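Local coordinates for protein GCN5-related N-acetyltransferase (PDB 4MY0) that probably transfers an acetyl group from acetyl-CoA to an amino group of an acceptor, perhaps an aminoglycoside, as in other GCN5-related N-acetyltransferases, at residues L208-Y216 against E227-T235. Sequence-based numbering, arbitrary orientation.
Sequences LAEDGFVVY and ELVAHSEAT
With chi1 at 64°, Asp211 holds CG between its backbone N and carbonyl carbon, which brings the carboxylate to Ser232 and Thr235 at the start of helix 233-244. Thr235 keeps OG1 beside its own backbone N (chi1 -64°), 2.4 Å from Asp211 OD2, so short that the geometry is doubtful. Ser232 OG donates to the syn lone pair of Asp211 OD1 at 2.9 Å. Ser232 is also the N-cap, and its OG accepts weakly from Thr235 N. Asp211 O accepts from His231 N at 3.0 Å and lies over one face of the imidazole. Replacing Asp211 by alanine would probably leave Ser232 OG without this acceptor and the helix start less firmly tied.

Asp211 sits in the turn between strands 205-209 and 212-219, in the second GNAT domain and away from the acetyl-CoA sites. Strand 212-219 pairs antiparallel with strand 222-230 in a hairpin. Phe213 N to Val229 O and Val229 N to Phe213 O are both 2.9 Å. Val229 CB lies over one face of the Phe213 ring, and Glu227 OE1 sits at its edge. The carboxylate thus joins turn and helix, and its negative charge probably suits the positive end of the helix dipole.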
loop_
_atom_site.group_PDB
_atom_site.type_symbol
_atom_site.label_atom_id
_atom_site.label_comp_id
_atom_site.label_asym_id
_atom_site.label_seq_id
_atom_site.Cartn_x
_atom_site.Cartn_y
_atom_site.Cartn_z
ATOM N N LEU C 208 9.006 11.566 -35.675
ATOM C CA LEU C 208 8.191 11.915 -36.825
ATOM C C LEU C 208 8.393 10.922 -37.962
ATOM O O LEU C 208 9.528 10.611 -38.336
ATOM C CB LEU C 208 8.557 13.322 -37.304
ATOM C CG LEU C 208 7.903 13.803 -38.596
ATOM C CD1 LEU C 208 6.408 13.954 -38.388
ATOM C CD2 LEU C 208 8.522 15.113 -39.051
ATOM N N ALA C 209 7.287 10.418 -38.506
ATOM C CA ALA C 209 7.328 9.632 -39.739
ATOM C C ALA C 209 6.682 10.463 -40.848
ATOM O O ALA C 209 6.216 11.572 -40.594
ATOM C CB ALA C 209 6.597 8.325 -39.559
ATOM N N GLU C 210 6.625 9.919 -42.062
ATOM C CA GLU C 210 6.001 10.610 -43.198
ATOM C C GLU C 210 4.527 10.953 -42.940
ATOM O O GLU C 210 4.046 12.017 -43.349
ATOM C CB GLU C 210 6.131 9.757 -44.465
ATOM C CG GLU C 210 5.549 10.382 -45.722
ATOM C CD GLU C 210 6.077 9.722 -46.994
ATOM O OE1 GLU C 210 6.395 8.510 -46.949
ATOM O OE2 GLU C 210 6.191 10.417 -48.031
ATOM N N ASP C 211 3.820 10.064 -42.238
ATOM C CA ASP C 211 2.388 10.251 -41.996
ATOM C C ASP C 211 1.997 9.996 -40.541
ATOM O O ASP C 211 0.977 9.346 -40.260
ATOM C CB ASP C 211 1.577 9.347 -42.928
ATOM C CG ASP C 211 1.817 7.870 -42.655
ATOM O OD1 ASP C 211 0.924 7.051 -42.956
ATOM O OD2 ASP C 211 2.900 7.536 -42.127
ATOM N N GLY C 212 2.801 10.515 -39.613
ATOM C CA GLY C 212 2.506 10.364 -38.204
ATOM C C GLY C 212 3.591 10.870 -37.284
ATOM O O GLY C 212 4.708 11.180 -37.714
ATOM N N PHE C 213 3.256 10.959 -36.001
ATOM C CA PHE C 213 4.248 11.304 -34.991
ATOM C C PHE C 213 3.876 10.776 -33.612
ATOM O O PHE C 213 2.739 10.391 -33.368
ATOM C CB PHE C 213 4.465 12.819 -34.926
ATOM C CG PHE C 213 3.278 13.601 -34.407
ATOM C CD1 PHE C 213 2.471 14.318 -35.281
ATOM C CD2 PHE C 213 3.004 13.667 -33.043
ATOM C CE1 PHE C 213 1.394 15.061 -34.809
ATOM C CE2 PHE C 213 1.924 14.399 -32.561
ATOM C CZ PHE C 213 1.119 15.101 -33.443
ATOM N N VAL C 214 4.832 10.798 -32.698
ATOM C CA VAL C 214 4.542 10.444 -31.315
ATOM C C VAL C 214 5.382 11.342 -30.419
ATOM O O VAL C 214 6.540 11.672 -30.743
ATOM C CB VAL C 214 4.815 8.947 -31.027
ATOM C CG1 VAL C 214 6.278 8.617 -31.240
ATOM C CG2 VAL C 214 4.382 8.558 -29.593
ATOM N N VAL C 215 4.780 11.779 -29.320
ATOM C CA VAL C 215 5.499 12.532 -28.306
ATOM C C VAL C 215 5.293 11.817 -26.985
ATOM O O VAL C 215 4.159 11.549 -26.587
ATOM C CB VAL C 215 4.988 13.972 -28.193
ATOM C CG1 VAL C 215 5.830 14.754 -27.178
ATOM C CG2 VAL C 215 5.031 14.653 -29.576
ATOM N N TYR C 216 6.387 11.479 -26.312
ATOM C CA TYR C 216 6.279 10.802 -25.025
ATOM C C TYR C 216 7.365 11.253 -24.054
ATOM O O TYR C 216 8.257 12.032 -24.416
ATOM C CB TYR C 216 6.264 9.277 -25.186
ATOM C CG TYR C 216 7.546 8.663 -25.709
ATOM C CD1 TYR C 216 8.413 7.987 -24.858
ATOM C CD2 TYR C 216 7.873 8.731 -27.055
ATOM C CE1 TYR C 216 9.569 7.414 -25.332
ATOM C CE2 TYR C 216 9.034 8.162 -27.540
ATOM C CZ TYR C 216 9.879 7.506 -26.677
ATOM O OH TYR C 216 11.026 6.920 -27.173
ATOM N N GLU C 227 0.767 12.068 -26.977
ATOM C CA GLU C 227 0.012 12.068 -28.218
ATOM C C GLU C 227 0.676 11.180 -29.253
ATOM O O GLU C 227 1.902 11.222 -29.418
ATOM C CB GLU C 227 -0.152 13.498 -28.770
ATOM C CG GLU C 227 -1.001 13.551 -30.047
ATOM C CD GLU C 227 -1.319 14.980 -30.515
ATOM O OE1 GLU C 227 -0.569 15.916 -30.153
ATOM O OE2 GLU C 227 -2.319 15.158 -31.257
ATOM N N LEU C 228 -0.138 10.375 -29.938
ATOM C CA LEU C 228 0.327 9.601 -31.082
ATOM C C LEU C 228 -0.686 9.776 -32.192
ATOM O O LEU C 228 -1.884 9.561 -31.993
ATOM C CB LEU C 228 0.472 8.117 -30.742
ATOM C CG LEU C 228 1.271 7.307 -31.771
ATOM C CD1 LEU C 228 2.037 6.159 -31.090
ATOM C CD2 LEU C 228 0.358 6.781 -32.871
ATOM N N VAL C 229 -0.201 10.169 -33.363
ATOM C CA VAL C 229 -1.050 10.305 -34.541
ATOM C C VAL C 229 -0.458 9.446 -35.652
ATOM O O VAL C 229 0.742 9.502 -35.915
ATOM C CB VAL C 229 -1.128 11.776 -34.989
ATOM C CG1 VAL C 229 -1.776 11.907 -36.368
ATOM C CG2 VAL C 229 -1.894 12.590 -33.946
ATOM N N ALA C 230 -1.287 8.629 -36.288
ATOM C CA ALA C 230 -0.795 7.790 -37.375
ATOM C C ALA C 230 -1.874 7.590 -38.433
ATOM O O ALA C 230 -3.007 7.213 -38.115
ATOM C CB ALA C 230 -0.326 6.460 -36.841
ATOM N N HIS C 231 -1.512 7.829 -39.689
ATOM C CA HIS C 231 -2.459 7.693 -40.786
ATOM C C HIS C 231 -2.510 6.282 -41.367
ATOM O O HIS C 231 -3.511 5.901 -41.973
ATOM C CB HIS C 231 -2.143 8.702 -41.893
ATOM C CG HIS C 231 -2.252 10.129 -41.456
ATOM N ND1 HIS C 231 -1.762 11.178 -42.205
ATOM C CD2 HIS C 231 -2.795 10.682 -40.345
ATOM C CE1 HIS C 231 -2.003 12.316 -41.575
ATOM N NE2 HIS C 231 -2.633 12.042 -40.447
ATOM N N SER C 232 -1.439 5.510 -41.196
ATOM C CA SER C 232 -1.369 4.177 -41.791
ATOM C C SER C 232 -0.985 3.127 -40.760
ATOM O O SER C 232 -0.394 3.445 -39.728
ATOM C CB SER C 232 -0.367 4.141 -42.947
ATOM O OG SER C 232 0.958 4.156 -42.452
ATOM N N GLU C 233 -1.311 1.871 -41.052
ATOM C CA GLU C 233 -1.045 0.784 -40.116
ATOM C C GLU C 233 0.451 0.641 -39.849
ATOM O O GLU C 233 0.876 0.591 -38.700
ATOM C CB GLU C 233 -1.613 -0.527 -40.660
ATOM C CG GLU C 233 -1.560 -1.693 -39.682
ATOM C CD GLU C 233 -1.813 -3.029 -40.364
ATOM O OE1 GLU C 233 -1.654 -4.078 -39.694
ATOM O OE2 GLU C 233 -2.160 -3.027 -41.569
ATOM N N ALA C 234 1.244 0.573 -40.914
ATOM C CA ALA C 234 2.690 0.478 -40.770
ATOM C C ALA C 234 3.269 1.586 -39.875
ATOM O O ALA C 234 4.141 1.335 -39.044
ATOM C CB ALA C 234 3.361 0.484 -42.142
ATOM N N THR C 235 2.787 2.812 -40.042
ATOM C CA THR C 235 3.305 3.922 -39.254
ATOM C C THR C 235 2.876 3.820 -37.794
ATOM O O THR C 235 3.667 4.104 -36.895
ATOM C CB THR C 235 2.866 5.269 -39.842
ATOM O OG1 THR C 235 3.437 5.409 -41.140
ATOM C CG2 THR C 235 3.334 6.419 -38.977
#